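Side-chain contacts in sortase (Actinomyces oris, PDB 2XWG), which probably joins fimbrial subunits on the bacterial surface as a membrane-bound class C sortase, and binds calcium ions: residues Ile74-Leu79 and Ser220-Val225; His118-Arg123 and Gly130-Thr135; Gly150-Ser155 and Met159-Asn164. All blocks are in the same frame, centred on the assembly; numbering follows the deposited sequence.

Contact 1 (Ile74-Leu79 and Ser220-Val225); sequences ILDPWL and SHRLLV. With CA (calcium ion), chain F.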
loop_
_atom_site.group_PDB
_atom_site.type_symbol
_atom_site.label_atom_id
_atom_site.label_comp_id
_atom_site.label_asym_id
_atom_site.label_seq_id
_atom_site.Cartn_x
_atom_site.Cartn_y
_atom_site.Cartn_z
ATOM N N ILE A 74 8.165 -10.842 3.813
ATOM C CA ILE A 74 7.254 -10.325 2.799
ATOM C C ILE A 74 7.791 -10.598 1.403
ATOM O O ILE A 74 8.817 -10.061 1.010
ATOM C CB ILE A 74 6.977 -8.822 2.951
ATOM C CG1 ILE A 74 7.921 -8.196 3.969
ATOM C CG2 ILE A 74 5.532 -8.600 3.356
ATOM C CD1 ILE A 74 7.670 -6.720 4.185
ATOM N N LEU A 75 7.078 -11.443 0.665
ATOM C CA LEU A 75 7.437 -11.812 -0.700
ATOM C C LEU A 75 7.000 -10.733 -1.712
ATOM O O LEU A 75 6.084 -9.958 -1.433
ATOM C CB LEU A 75 6.792 -13.163 -1.043
ATOM C CG LEU A 75 7.318 -14.455 -0.386
ATOM C CD1 LEU A 75 8.275 -15.231 -1.302
ATOM C CD2 LEU A 75 7.970 -14.207 0.984
ATOM N N ASP A 76 7.652 -10.674 -2.877
ATOM C CA ASP A 76 7.243 -9.751 -3.944
ATOM C C ASP A 76 5.728 -9.826 -4.242
ATOM O O ASP A 76 5.143 -10.917 -4.290
ATOM C CB ASP A 76 8.048 -10.028 -5.213
ATOM C CG ASP A 76 7.729 -9.058 -6.352
ATOM O OD1 ASP A 76 8.032 -7.838 -6.250
ATOM O OD2 ASP A 76 7.213 -9.533 -7.381
ATOM N N PRO A 77 5.089 -8.663 -4.440
ATOM C CA PRO A 77 3.653 -8.645 -4.753
ATOM C C PRO A 77 3.290 -9.437 -6.012
ATOM O O PRO A 77 2.168 -9.923 -6.099
ATOM C CB PRO A 77 3.356 -7.149 -4.949
ATOM C CG PRO A 77 4.403 -6.451 -4.127
ATOM C CD PRO A 77 5.638 -7.301 -4.288
ATOM N N TRP A 78 4.222 -9.572 -6.952
ATOM C CA TRP A 78 3.937 -10.212 -8.234
ATOM C C TRP A 78 4.381 -11.664 -8.333
ATOM O O TRP A 78 4.218 -12.296 -9.369
ATOM C CB TRP A 78 4.554 -9.404 -9.382
ATOM C CG TRP A 78 3.900 -8.060 -9.561
ATOM C CD1 TRP A 78 2.896 -7.741 -10.440
ATOM C CD2 TRP A 78 4.182 -6.862 -8.828
ATOM N NE1 TRP A 78 2.553 -6.417 -10.302
ATOM C CE2 TRP A 78 3.326 -5.855 -9.323
ATOM C CE3 TRP A 78 5.078 -6.541 -7.814
ATOM C CZ2 TRP A 78 3.344 -4.555 -8.839
ATOM C CZ3 TRP A 78 5.098 -5.243 -7.334
ATOM C CH2 TRP A 78 4.234 -4.267 -7.846
ATOM N N LEU A 79 4.946 -12.191 -7.260
ATOM C CA LEU A 79 5.298 -13.599 -7.220
ATOM C C LEU A 79 4.028 -14.400 -7.440
ATOM O O LEU A 79 3.853 -15.080 -8.461
ATOM C CB LEU A 79 5.868 -13.964 -5.850
ATOM C CG LEU A 79 6.400 -15.395 -5.794
ATOM C CD1 LEU A 79 7.731 -15.441 -6.555
ATOM C CD2 LEU A 79 6.570 -15.904 -4.372
ATOM N N SER A 220 11.957 -6.008 -14.636
ATOM C CA SER A 220 13.065 -6.780 -14.108
ATOM C C SER A 220 13.296 -6.380 -12.665
ATOM O O SER A 220 13.883 -7.135 -11.896
ATOM C CB SER A 220 14.341 -6.504 -14.910
ATOM O OG SER A 220 14.823 -5.213 -14.581
ATOM N N HIS A 221 12.837 -5.186 -12.302
ATOM C CA HIS A 221 12.994 -4.680 -10.931
ATOM C C HIS A 221 11.681 -4.167 -10.291
ATOM O O HIS A 221 10.594 -4.453 -10.781
ATOM C CB HIS A 221 14.063 -3.589 -10.891
ATOM C CG HIS A 221 15.436 -4.077 -11.237
ATOM N ND1 HIS A 221 15.871 -4.219 -12.539
ATOM C CD2 HIS A 221 16.477 -4.451 -10.452
ATOM C CE1 HIS A 221 17.120 -4.655 -12.541
ATOM N NE2 HIS A 221 17.509 -4.810 -11.287
ATOM N N ARG A 222 11.808 -3.428 -9.185
ATOM C CA ARG A 222 10.688 -2.793 -8.498
ATOM C C ARG A 222 11.045 -1.379 -8.118
ATOM O O ARG A 222 12.108 -1.146 -7.584
ATOM C CB ARG A 222 10.371 -3.521 -7.203
ATOM C CG ARG A 222 10.039 -4.960 -7.379
ATOM C CD ARG A 222 8.982 -5.152 -8.418
ATOM N NE ARG A 222 8.680 -6.574 -8.532
ATOM C CZ ARG A 222 8.825 -7.282 -9.644
ATOM N NH1 ARG A 222 9.275 -6.694 -10.750
ATOM N NH2 ARG A 222 8.510 -8.574 -9.654
ATOM N N LEU A 223 10.149 -0.431 -8.357
ATOM C CA LEU A 223 10.387 0.932 -7.910
ATOM C C LEU A 223 9.637 1.179 -6.594
ATOM O O LEU A 223 8.438 0.941 -6.512
ATOM C CB LEU A 223 9.967 1.911 -8.997
ATOM C CG LEU A 223 9.762 3.338 -8.516
ATOM C CD1 LEU A 223 11.115 3.958 -8.282
ATOM C CD2 LEU A 223 8.982 4.141 -9.551
ATOM N N LEU A 224 10.350 1.618 -5.556
ATOM C CA LEU A 224 9.773 1.805 -4.225
ATOM C C LEU A 224 9.848 3.253 -3.871
ATOM O O LEU A 224 10.933 3.775 -3.678
ATOM C CB LEU A 224 10.534 1.041 -3.142
ATOM C CG LEU A 224 10.873 -0.457 -3.213
ATOM C CD1 LEU A 224 10.836 -1.064 -1.831
ATOM C CD2 LEU A 224 9.969 -1.248 -4.102
ATOM N N VAL A 225 8.696 3.900 -3.769
ATOM C CA VAL A 225 8.613 5.271 -3.319
ATOM C C VAL A 225 8.052 5.241 -1.905
ATOM O O VAL A 225 6.949 4.747 -1.680
ATOM C CB VAL A 225 7.689 6.089 -4.231
ATOM C CG1 VAL A 225 7.272 7.410 -3.559
ATOM C CG2 VAL A 225 8.347 6.336 -5.585
HETATM CA CA CA F . 0.276 -11.238 -5.042
HETATM O O HOH W 1 2.568 -12.328 -3.793
HETATM O O HOH W 2 -1.427 -13.083 -3.700
#

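Contact 2 (His118-Arg123 and Gly130-Thr135); sequences HGTDSR and GHLFGT. With CA (calcium ion), chain F.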
loop_
_atom_site.group_PDB
_atom_site.type_symbol
_atom_site.label_atom_id
_atom_site.label_comp_id
_atom_site.label_asym_id
_atom_site.label_seq_id
_atom_site.Cartn_x
_atom_site.Cartn_y
_atom_site.Cartn_z
ATOM N N HIS A 118 -8.033 -4.965 -0.566
ATOM C CA HIS A 118 -7.298 -6.017 0.129
ATOM C C HIS A 118 -6.554 -6.879 -0.875
ATOM O O HIS A 118 -7.137 -7.314 -1.859
ATOM C CB HIS A 118 -8.276 -6.938 0.865
ATOM C CG HIS A 118 -8.910 -6.332 2.077
ATOM N ND1 HIS A 118 -10.049 -5.558 2.014
ATOM C CD2 HIS A 118 -8.585 -6.419 3.391
ATOM C CE1 HIS A 118 -10.380 -5.174 3.232
ATOM N NE2 HIS A 118 -9.504 -5.678 4.085
ATOM N N GLY A 119 -5.287 -7.161 -0.608
ATOM C CA GLY A 119 -4.535 -8.157 -1.360
ATOM C C GLY A 119 -3.899 -7.700 -2.669
ATOM O O GLY A 119 -4.123 -6.571 -3.127
ATOM N N THR A 120 -3.120 -8.591 -3.284
ATOM C CA THR A 120 -2.417 -8.239 -4.504
ATOM C C THR A 120 -2.522 -9.333 -5.563
ATOM O O THR A 120 -1.635 -9.511 -6.398
ATOM C CB THR A 120 -0.932 -7.915 -4.222
ATOM O OG1 THR A 120 -0.334 -9.022 -3.538
ATOM C CG2 THR A 120 -0.816 -6.691 -3.348
ATOM N N ASP A 121 -3.617 -10.070 -5.532
ATOM C CA ASP A 121 -3.862 -11.049 -6.572
ATOM C C ASP A 121 -4.052 -10.315 -7.882
ATOM O O ASP A 121 -4.319 -9.119 -7.898
ATOM C CB ASP A 121 -5.104 -11.847 -6.240
ATOM C CG ASP A 121 -6.286 -10.969 -6.070
ATOM O OD1 ASP A 121 -6.375 -10.271 -5.023
ATOM O OD2 ASP A 121 -7.103 -10.950 -7.008
ATOM N N SER A 122 -3.913 -11.032 -8.986
ATOM C CA SER A 122 -3.950 -10.413 -10.301
ATOM C C SER A 122 -5.283 -9.696 -10.562
ATOM O O SER A 122 -5.293 -8.624 -11.145
ATOM C CB SER A 122 -3.660 -11.450 -11.383
ATOM O OG SER A 122 -4.764 -12.332 -11.550
ATOM N N ARG A 123 -6.403 -10.259 -10.115
ATOM C CA ARG A 123 -7.693 -9.627 -10.359
ATOM C C ARG A 123 -7.742 -8.275 -9.657
ATOM O O ARG A 123 -8.219 -7.287 -10.224
ATOM C CB ARG A 123 -8.872 -10.490 -9.855
ATOM C CG ARG A 123 -9.208 -11.744 -10.672
ATOM C CD ARG A 123 -9.120 -13.015 -9.798
ATOM N NE ARG A 123 -7.735 -13.258 -9.371
ATOM C CZ ARG A 123 -6.920 -14.160 -9.925
ATOM N NH1 ARG A 123 -7.355 -14.941 -10.918
ATOM N NH2 ARG A 123 -5.674 -14.289 -9.473
ATOM N N GLY A 130 -3.558 -2.445 -4.932
ATOM C CA GLY A 130 -3.712 -3.563 -4.020
ATOM C C GLY A 130 -2.859 -3.357 -2.789
ATOM O O GLY A 130 -1.730 -2.893 -2.874
ATOM N N HIS A 131 -3.395 -3.698 -1.632
ATOM C CA HIS A 131 -2.647 -3.570 -0.396
ATOM C C HIS A 131 -1.955 -4.868 -0.020
ATOM O O HIS A 131 -2.565 -5.945 -0.054
ATOM C CB HIS A 131 -3.569 -3.190 0.730
ATOM C CG HIS A 131 -2.913 -3.268 2.064
ATOM N ND1 HIS A 131 -3.102 -4.330 2.921
ATOM C CD2 HIS A 131 -2.042 -2.434 2.674
ATOM C CE1 HIS A 131 -2.389 -4.135 4.017
ATOM N NE2 HIS A 131 -1.737 -2.993 3.890
ATOM N N LEU A 132 -0.684 -4.764 0.363
ATOM C CA LEU A 132 0.150 -5.949 0.528
ATOM C C LEU A 132 -0.080 -6.675 1.850
ATOM O O LEU A 132 0.413 -6.241 2.896
ATOM C CB LEU A 132 1.621 -5.593 0.366
ATOM C CG LEU A 132 2.538 -6.795 0.221
ATOM C CD1 LEU A 132 1.998 -7.710 -0.851
ATOM C CD2 LEU A 132 3.926 -6.356 -0.129
ATOM N N PHE A 133 -0.824 -7.782 1.784
ATOM C CA PHE A 133 -1.082 -8.612 2.947
ATOM C C PHE A 133 0.235 -8.955 3.615
ATOM O O PHE A 133 1.161 -9.453 2.981
ATOM C CB PHE A 133 -1.837 -9.876 2.556
ATOM C CG PHE A 133 -2.028 -10.864 3.688
ATOM C CD1 PHE A 133 -2.852 -10.563 4.765
ATOM C CD2 PHE A 133 -1.411 -12.111 3.647
ATOM C CE1 PHE A 133 -3.040 -11.471 5.802
ATOM C CE2 PHE A 133 -1.589 -13.023 4.674
ATOM C CZ PHE A 133 -2.419 -12.701 5.760
ATOM N N GLY A 134 0.323 -8.658 4.903
ATOM C CA GLY A 134 1.565 -8.818 5.619
ATOM C C GLY A 134 2.056 -7.482 6.105
ATOM O O GLY A 134 2.839 -7.433 7.049
ATOM N N THR A 135 1.606 -6.398 5.471
ATOM C CA THR A 135 2.030 -5.057 5.888
ATOM C C THR A 135 0.899 -4.354 6.646
ATOM O O THR A 135 -0.223 -4.854 6.690
ATOM C CB THR A 135 2.500 -4.201 4.694
ATOM O OG1 THR A 135 1.390 -3.896 3.846
ATOM C CG2 THR A 135 3.522 -4.961 3.886
HETATM CA CA CA F . 0.276 -11.238 -5.042
HETATM O O HOH W 3 -1.017 -9.766 -0.880
HETATM O O HOH W 2 -1.427 -13.083 -3.700
HETATM O O HOH W 1 2.568 -12.328 -3.793
#

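Contact 3 (Gly150-Ser155 and Met159-Asn164); sequences GHTGLS and MFDNLN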
loop_
_atom_site.group_PDB
_atom_site.type_symbol
_atom_site.label_atom_id
_atom_site.label_comp_id
_atom_site.label_asym_id
_atom_site.label_seq_id
_atom_site.Cartn_x
_atom_site.Cartn_y
_atom_site.Cartn_z
ATOM N N GLY A 150 0.807 -1.329 -7.229
ATOM C CA GLY A 150 0.142 -0.917 -8.449
ATOM C C GLY A 150 0.947 -1.233 -9.699
ATOM O O GLY A 150 2.146 -1.038 -9.724
ATOM N N HIS A 151 0.277 -1.704 -10.746
ATOM C CA HIS A 151 0.914 -2.063 -12.006
ATOM C C HIS A 151 1.612 -0.885 -12.638
ATOM O O HIS A 151 1.276 0.262 -12.380
ATOM C CB HIS A 151 -0.128 -2.551 -13.011
ATOM C CG HIS A 151 -0.532 -3.987 -12.843
ATOM N ND1 HIS A 151 0.366 -4.990 -12.555
ATOM C CD2 HIS A 151 -1.742 -4.588 -12.944
ATOM C CE1 HIS A 151 -0.266 -6.147 -12.486
ATOM N NE2 HIS A 151 -1.549 -5.931 -12.715
ATOM N N THR A 152 2.624 -1.197 -13.438
ATOM C CA THR A 152 3.102 -0.333 -14.503
ATOM C C THR A 152 2.952 -1.169 -15.764
ATOM O O THR A 152 3.293 -2.364 -15.753
ATOM C CB THR A 152 4.587 0.005 -14.337
ATOM O OG1 THR A 152 4.756 0.993 -13.317
ATOM C CG2 THR A 152 5.123 0.567 -15.607
ATOM N N GLY A 153 2.418 -0.571 -16.831
ATOM C CA GLY A 153 2.317 -1.245 -18.118
ATOM C C GLY A 153 1.045 -2.043 -18.443
ATOM O O GLY A 153 0.944 -2.694 -19.504
ATOM N N LEU A 154 0.052 -1.994 -17.564
ATOM C CA LEU A 154 -1.149 -2.792 -17.786
ATOM C C LEU A 154 -1.753 -2.383 -19.130
ATOM O O LEU A 154 -2.374 -3.201 -19.813
ATOM C CB LEU A 154 -2.133 -2.594 -16.638
ATOM C CG LEU A 154 -3.407 -3.437 -16.600
ATOM C CD1 LEU A 154 -3.036 -4.873 -16.448
ATOM C CD2 LEU A 154 -4.297 -2.981 -15.429
ATOM N N SER A 155 -1.514 -1.122 -19.505
ATOM C CA SER A 155 -2.028 -0.486 -20.733
ATOM C C SER A 155 -3.557 -0.173 -20.756
ATOM O O SER A 155 -3.971 0.948 -21.109
ATOM C CB SER A 155 -1.614 -1.271 -21.974
ATOM O OG SER A 155 -1.854 -0.540 -23.169
ATOM N N MET A 159 -2.888 3.003 -13.778
ATOM C CA MET A 159 -2.470 2.596 -12.438
ATOM C C MET A 159 -1.293 3.422 -11.964
ATOM O O MET A 159 -1.425 4.642 -11.845
ATOM C CB MET A 159 -2.166 1.107 -12.361
ATOM C CG MET A 159 -3.368 0.235 -12.666
ATOM S SD MET A 159 -4.843 0.767 -11.744
ATOM C CE MET A 159 -5.994 -0.520 -12.181
ATOM N N PHE A 160 -0.154 2.776 -11.703
ATOM C CA PHE A 160 1.044 3.447 -11.135
ATOM C C PHE A 160 2.154 3.684 -12.181
ATOM O O PHE A 160 3.356 3.783 -11.837
ATOM C CB PHE A 160 1.644 2.604 -9.999
ATOM C CG PHE A 160 1.028 2.855 -8.633
ATOM C CD1 PHE A 160 0.040 3.800 -8.457
ATOM C CD2 PHE A 160 1.453 2.132 -7.530
ATOM C CE1 PHE A 160 -0.495 4.047 -7.214
ATOM C CE2 PHE A 160 0.915 2.366 -6.280
ATOM C CZ PHE A 160 -0.060 3.326 -6.124
ATOM N N ASP A 161 1.759 3.767 -13.450
ATOM C CA ASP A 161 2.727 3.933 -14.529
ATOM C C ASP A 161 3.703 5.055 -14.201
ATOM O O ASP A 161 4.936 4.932 -14.377
ATOM C CB ASP A 161 2.023 4.267 -15.843
ATOM C CG ASP A 161 1.519 3.050 -16.564
ATOM O OD1 ASP A 161 1.832 1.928 -16.121
ATOM O OD2 ASP A 161 0.816 3.214 -17.588
ATOM N N ASN A 162 3.163 6.155 -13.717
ATOM C CA ASN A 162 3.973 7.346 -13.572
ATOM C C ASN A 162 4.565 7.526 -12.190
ATOM O O ASN A 162 4.919 8.637 -11.792
ATOM C CB ASN A 162 3.170 8.553 -14.007
ATOM C CG ASN A 162 2.632 8.378 -15.399
ATOM O OD1 ASN A 162 3.361 7.951 -16.316
ATOM N ND2 ASN A 162 1.341 8.649 -15.571
ATOM N N LEU A 163 4.676 6.431 -11.450
ATOM C CA LEU A 163 5.351 6.506 -10.167
ATOM C C LEU A 163 6.770 7.036 -10.367
ATOM O O LEU A 163 7.284 7.753 -9.511
ATOM C CB LEU A 163 5.365 5.128 -9.492
ATOM C CG LEU A 163 5.134 5.143 -7.977
ATOM C CD1 LEU A 163 3.838 5.859 -7.695
ATOM C CD2 LEU A 163 5.096 3.741 -7.412
ATOM N N ASN A 164 7.392 6.699 -11.504
ATOM C CA ASN A 164 8.744 7.166 -11.824
ATOM C C ASN A 164 8.900 8.668 -12.092
ATOM O O ASN A 164 9.955 9.080 -12.558
ATOM C CB ASN A 164 9.311 6.388 -13.016
ATOM C CG ASN A 164 8.424 6.495 -14.244
ATOM O OD1 ASN A 164 7.586 7.389 -14.339
ATOM N ND2 ASN A 164 8.595 5.577 -15.183
HETATM O O HOH W 4 -0.674 0.074 -15.696
#

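Contact 1 (Ile74-Leu79 and Ser220-Val225)
D76 of the D76-P77-W78 sequence, which matches the lid motif of class C (pilin) sortases, forms a salt bridge with R222 of strand 221-229. R222 presents its side edge, NE together with NH2, so that each carboxylate oxygen of D76 receives one hydrogen: NE reaches OD1 of D76 at 2.7 Å and NH2 reaches its OD2 at 2.8 Å, both bonds nearly straight. The carboxylate and guanidinium planes are turned 38° apart, so the clasp is twisted; NE arrives on the syn side of OD1, whereas NH2 comes to OD2 from above the carboxylate plane. An aspartate is short enough to serve its own backbone as well. With CG anti to the backbone N (chi1 -177°), OD2 of D76 also accepts from W78 N at 3.0 Å, on the face opposite to NH2, which closes an Asx turn. The indole of W78 lies obliquely beside the arginine, its CE3 3.7 Å from R222 NE. NH1 of R222 turns back to H221 O at 2.6 Å, fixing the rotation of the guanidinium group. A leucine in place of R222 would probably leave the D76 carboxylate without its charged mate and the loop without its polar tie to the strand. Rigid P77 lends its carbonyl O to a calcium ion, which E80 O and T120 OG1 also bind. The loop lies between helices 55-68 and 87-93 in the chain, and W78 and R222 both touch C213, the predicted nucleophile on strand 206-214, which pairs with strand 221-229.

Contact 2 (His118-Arg123 and Gly130-Thr135)
Backbone atoms make the closest polar approach between H118-R123 and G130-T135: G119 N gives H131 O a weak hydrogen bond of 3.0 Å and also bonds to Y92 OH. G119 O lies 3.2 Å from G130 CA; a side chain on G130 would run straight into that oxygen, which explains the glycine, while the positive phi of G119 suits a glycine too. Apolar contact comes from T120, whose side chain crosses that of L132 obliquely, methyl to methyl, with T120 CG2 3.9 Å from L132 CD1; the same T120 methyl lies near the carbonyl oxygen of H131. The chi1 of T120, 55°, puts OG1 between the backbone N and the carbonyl carbon, on the calcium ion, and leaves CG2 for the packing. Water 3, 2.8 Å from T120 OG1, also accepts a weak bond from F133 N. Among the side-chain hydrogen bonds, both ring nitrogens of H131 are used, ND1 with Y92 OH and NE2 with S136 O, and T135 OG1 donates to L132 O across a type II turn that has G134 at its third position. H118 and H131 form a parallel bridge, as expected of a beta-alpha-beta crossover in which helix 122-127 connects the parallel strands 112-118 and 129-131.

Contact 3 (Gly150-Ser155 and Met159-Asn164)
G150 lies against the ring of F160, with G150 CA 3.4 Å from F160 CD2; a CB here would strike that same ring atom, so a glycine lets the phenyl group come close to the main chain. At H151 the backbone does the work. Its O accepts from F160 N at 3.0 Å, and M159 CB packs 3.5 Å from the same H151 O. H151 is the predicted proton donor/acceptor of the sortase active site, and in this fold it is carried by the loop that follows strand 144-149, which here turns back on itself to meet M159-N164. T152 comes next, its CA 3.1 Å from D161 OD1. Its OG1 stands anti to the carbonyl carbon (chi1 -77°) and hydrogen-bonds to T212 OG1, which leaves CG2 of T152 anti to the backbone N and 3.6 Å from D161 OD1. G153 then donates its N to D161 OD1 at 2.7 Å, on the syn side and only 19° out of the carboxylate plane; the short aspartate side chain brings OD1 to this backbone N. At the backbone angles of G153 a CB would jam against the carbonyl O of T152. L154 follows, its N bonded to water 4 at 2.9 Å, a water that also lies beside D161 OD1, and its CD2 against M159 CG at 4.3 Å.

In the fold
Contact 1 stands between the other two. It shares a calcium ion and two of its waters with contact 2: P77 O and T120 OG1, both ligands of the ion, lie 3.7 Å apart, and P77 CG packs on L132 CD2 at 4.0 Å. Through W78 it also reaches the predicted active site, where W78 NE1 comes within 3.4 Å of H151 ND1 in contact 3, their ring planes about 45° apart. L223 CD2 adds a second touch, 3.6 Å from N164 N. Contacts 2 and 3 do not meet; their centres are about 16 Å apart. The loop 74-79 therefore links the calcium site to the predicted H151-C213 pair.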